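Local coordinates for VgrG protein (Vibrio cholerae, PDB 4E1F) that cross-links G-actin as the toxin domain of a VgrG effector, here captured with bound ADP and manganese, at residues P279-S284 with A347-F352. The protein carries 1 engineered substitution. Numbering follows the deposited sequence.
With ADP (adenosine-5'-diphosphate), chain B.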
loop_
_atom_site.group_PDB
_atom_site.type_symbol
_atom_site.label_atom_id
_atom_site.label_comp_id
_atom_site.label_asym_id
_atom_site.label_seq_id
_atom_site.Cartn_x
_atom_site.Cartn_y
_atom_site.Cartn_z
ATOM N N PRO A 279 6.774 4.417 2.503
ATOM C CA PRO A 279 7.561 3.475 1.683
ATOM C C PRO A 279 6.956 2.091 1.886
ATOM O O PRO A 279 6.572 1.763 3.010
ATOM C CB PRO A 279 8.974 3.565 2.273
ATOM C CG PRO A 279 9.011 4.898 2.973
ATOM C CD PRO A 279 7.614 5.044 3.540
ATOM N N ARG A 280 6.767 1.343 0.782
ATOM C CA ARG A 280 6.122 0.027 0.762
ATOM C C ARG A 280 7.099 -1.070 0.393
ATOM O O ARG A 280 6.709 -2.230 0.311
ATOM C CB ARG A 280 4.967 0.058 -0.261
ATOM C CG ARG A 280 3.743 0.896 0.210
ATOM C CD ARG A 280 2.916 0.273 1.332
ATOM N NE ARG A 280 2.321 -1.010 0.935
ATOM C CZ ARG A 280 2.779 -2.195 1.327
ATOM N NH1 ARG A 280 3.811 -2.274 2.160
ATOM N NH2 ARG A 280 2.195 -3.309 0.916
ATOM N N THR A 281 8.339 -0.706 0.077
ATOM C CA THR A 281 9.385 -1.640 -0.344
ATOM C C THR A 281 10.479 -1.677 0.729
ATOM O O THR A 281 10.843 -0.638 1.281
ATOM C CB THR A 281 9.943 -1.208 -1.734
ATOM O OG1 THR A 281 8.865 -1.098 -2.675
ATOM C CG2 THR A 281 11.026 -2.164 -2.281
ATOM N N LYS A 282 10.984 -2.885 1.022
ATOM C CA LYS A 282 12.075 -3.161 1.954
ATOM C C LYS A 282 13.276 -2.283 1.628
ATOM O O LYS A 282 13.812 -2.405 0.530
ATOM C CB LYS A 282 12.482 -4.643 1.846
ATOM C CG LYS A 282 13.551 -5.104 2.851
ATOM C CD LYS A 282 13.936 -6.571 2.609
ATOM C CE LYS A 282 12.869 -7.545 3.062
ATOM N NZ LYS A 282 13.177 -8.929 2.628
ATOM N N PRO A 283 13.676 -1.369 2.552
ATOM C CA PRO A 283 14.822 -0.471 2.279
ATOM C C PRO A 283 16.145 -1.123 1.821
ATOM O O PRO A 283 16.779 -0.626 0.893
ATOM C CB PRO A 283 14.992 0.287 3.609
ATOM C CG PRO A 283 13.616 0.304 4.200
ATOM C CD PRO A 283 13.060 -1.068 3.868
ATOM N N SER A 284 16.520 -2.265 2.404
ATOM C CA SER A 284 17.758 -2.981 2.068
ATOM C C SER A 284 17.849 -3.453 0.579
ATOM O O SER A 284 18.943 -3.775 0.115
ATOM C CB SER A 284 17.961 -4.160 3.016
ATOM O OG SER A 284 16.918 -5.108 2.852
ATOM N N ALA A 347 12.062 -1.499 -8.697
ATOM C CA ALA A 347 11.022 -0.504 -8.512
ATOM C C ALA A 347 10.810 -0.429 -7.008
ATOM O O ALA A 347 10.831 -1.466 -6.320
ATOM C CB ALA A 347 9.719 -0.930 -9.188
ATOM N N ILE A 348 10.579 0.794 -6.509
ATOM C CA ILE A 348 10.301 1.066 -5.103
ATOM C C ILE A 348 8.965 1.758 -5.046
ATOM O O ILE A 348 8.670 2.606 -5.886
ATOM C CB ILE A 348 11.457 1.809 -4.361
ATOM C CG1 ILE A 348 11.902 3.093 -5.114
ATOM C CG2 ILE A 348 12.613 0.847 -4.128
ATOM C CD1 ILE A 348 12.807 4.054 -4.311
ATOM N N LEU A 349 8.109 1.310 -4.128
ATOM C CA LEU A 349 6.731 1.772 -4.026
ATOM C C LEU A 349 6.413 2.615 -2.806
ATOM O O LEU A 349 7.029 2.454 -1.750
ATOM C CB LEU A 349 5.800 0.559 -4.091
ATOM C CG LEU A 349 5.415 0.020 -5.477
ATOM C CD1 LEU A 349 6.617 -0.577 -6.217
ATOM C CD2 LEU A 349 4.400 -1.080 -5.328
ATOM N N PHE A 350 5.452 3.531 -2.968
ATOM C CA PHE A 350 5.040 4.454 -1.927
ATOM C C PHE A 350 3.522 4.566 -1.858
ATOM O O PHE A 350 2.861 4.802 -2.873
ATOM C CB PHE A 350 5.659 5.830 -2.189
ATOM C CG PHE A 350 7.163 5.756 -2.274
ATOM C CD1 PHE A 350 7.941 5.782 -1.122
ATOM C CD2 PHE A 350 7.796 5.550 -3.497
ATOM C CE1 PHE A 350 9.325 5.635 -1.194
ATOM C CE2 PHE A 350 9.181 5.407 -3.570
ATOM C CZ PHE A 350 9.937 5.468 -2.424
ATOM N N GLU A 351 2.970 4.449 -0.647
ATOM C CA GLU A 351 1.545 4.596 -0.460
ATOM C C GLU A 351 1.211 6.004 -0.033
ATOM O O GLU A 351 1.760 6.504 0.943
ATOM C CB GLU A 351 1.045 3.577 0.576
ATOM C CG GLU A 351 -0.460 3.579 0.800
ATOM C CD GLU A 351 -0.899 2.625 1.899
ATOM O OE1 GLU A 351 -0.599 1.417 1.802
ATOM O OE2 GLU A 351 -1.577 3.080 2.845
ATOM N N PHE A 352 0.289 6.644 -0.756
ATOM C CA PHE A 352 -0.215 7.967 -0.376
ATOM C C PHE A 352 -1.374 7.698 0.592
ATOM O O PHE A 352 -2.446 7.240 0.167
ATOM C CB PHE A 352 -0.646 8.784 -1.615
ATOM C CG PHE A 352 0.532 9.286 -2.417
ATOM C CD1 PHE A 352 1.185 8.454 -3.326
ATOM C CD2 PHE A 352 1.008 10.582 -2.248
ATOM C CE1 PHE A 352 2.309 8.904 -4.031
ATOM C CE2 PHE A 352 2.097 11.052 -3.008
ATOM C CZ PHE A 352 2.747 10.204 -3.880
HETATM P PB ADP B . -2.830 -5.438 2.328
HETATM O O1B ADP B . -3.299 -6.680 1.582
HETATM O O2B ADP B . -1.715 -5.876 3.282
HETATM O O3B ADP B . -4.041 -4.959 3.204
HETATM P PA ADP B . -2.581 -4.114 -0.267
HETATM O O1A ADP B . -2.184 -5.419 -0.876
HETATM O O2A ADP B . -4.090 -3.933 -0.451
HETATM O O3A ADP B . -2.314 -4.301 1.308
HETATM O "O5'" ADP B . -1.812 -2.909 -1.069
HETATM C "C5'" ADP B . -1.646 -2.958 -2.528
HETATM C "C4'" ADP B . -1.606 -1.704 -3.396
HETATM O "O4'" ADP B . -0.316 -1.601 -4.073
HETATM C "C3'" ADP B . -2.643 -1.605 -4.531
HETATM O "O3'" ADP B . -3.086 -0.280 -4.817
HETATM C "C2'" ADP B . -1.863 -2.106 -5.744
HETATM O "O2'" ADP B . -2.339 -1.752 -7.042
HETATM C "C1'" ADP B . -0.532 -1.447 -5.471
HETATM N N9 ADP B . 0.612 -1.964 -6.248
HETATM C C8 ADP B . 1.030 -3.261 -6.300
HETATM N N7 ADP B . 2.006 -3.462 -7.159
HETATM C C5 ADP B . 2.253 -2.206 -7.682
HETATM C C6 ADP B . 3.192 -1.729 -8.630
HETATM N N6 ADP B . 4.135 -2.507 -9.193
HETATM N N1 ADP B . 3.163 -0.413 -8.951
HETATM C C2 ADP B . 2.262 0.368 -8.342
HETATM N N3 ADP B . 1.360 0.038 -7.415
HETATM C C4 ADP B . 1.397 -1.265 -7.132
HETATM O O HOH W 1 0.294 -0.035 -0.911
HETATM O O HOH W 2 9.568 2.142 -0.835
#
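R280 and T281, just past the end of the short strand 277-279, hold both backbone polar atoms of L349 in strand 344-352, one from a backbone N-H and one from a hydroxyl. R280 N donates to L349 O at 2.8 Å. In turn L349 N donates to T281 OG1 at 2.9 Å, nearly straight (161°). T281 thus uses a side-chain hydroxyl where a continuing strand would offer a carbonyl; OG1, anti to the carbonyl carbon and beside T281's own N (chi1 -55°), faces that amide and also hydrogen-bonds to I333 O. A water joins T281 N to L349 O, giving this carbonyl a second donor.

Charged groups meet on the nucleotide side. R280, bent at chi2 and chi3, crosses the extended E351 with guanidinium and carboxylate planes 83° apart. Their salt bridge is long, 3.9 Å from R280 NE to E351 OE1, and a water in the guanidinium plane links the two atoms. Each has a further partner: H331 O for R280 NH1, R353 for E351 OE2.

On the face of strand 344-352 that carries F350, the packing is apolar. P279 and F350 form an antiparallel non-hydrogen-bonded pair, P279 CB 4.1 Å from F350 CE1, and Y230 of helix 221-245 touches both side chains.

L349 CD2 lies 3.4 Å from ADP C5, and the R280 guanidinium has an edge near ADP O5'. The double backbone grip is consistent with L349 being held in place beside the adenine.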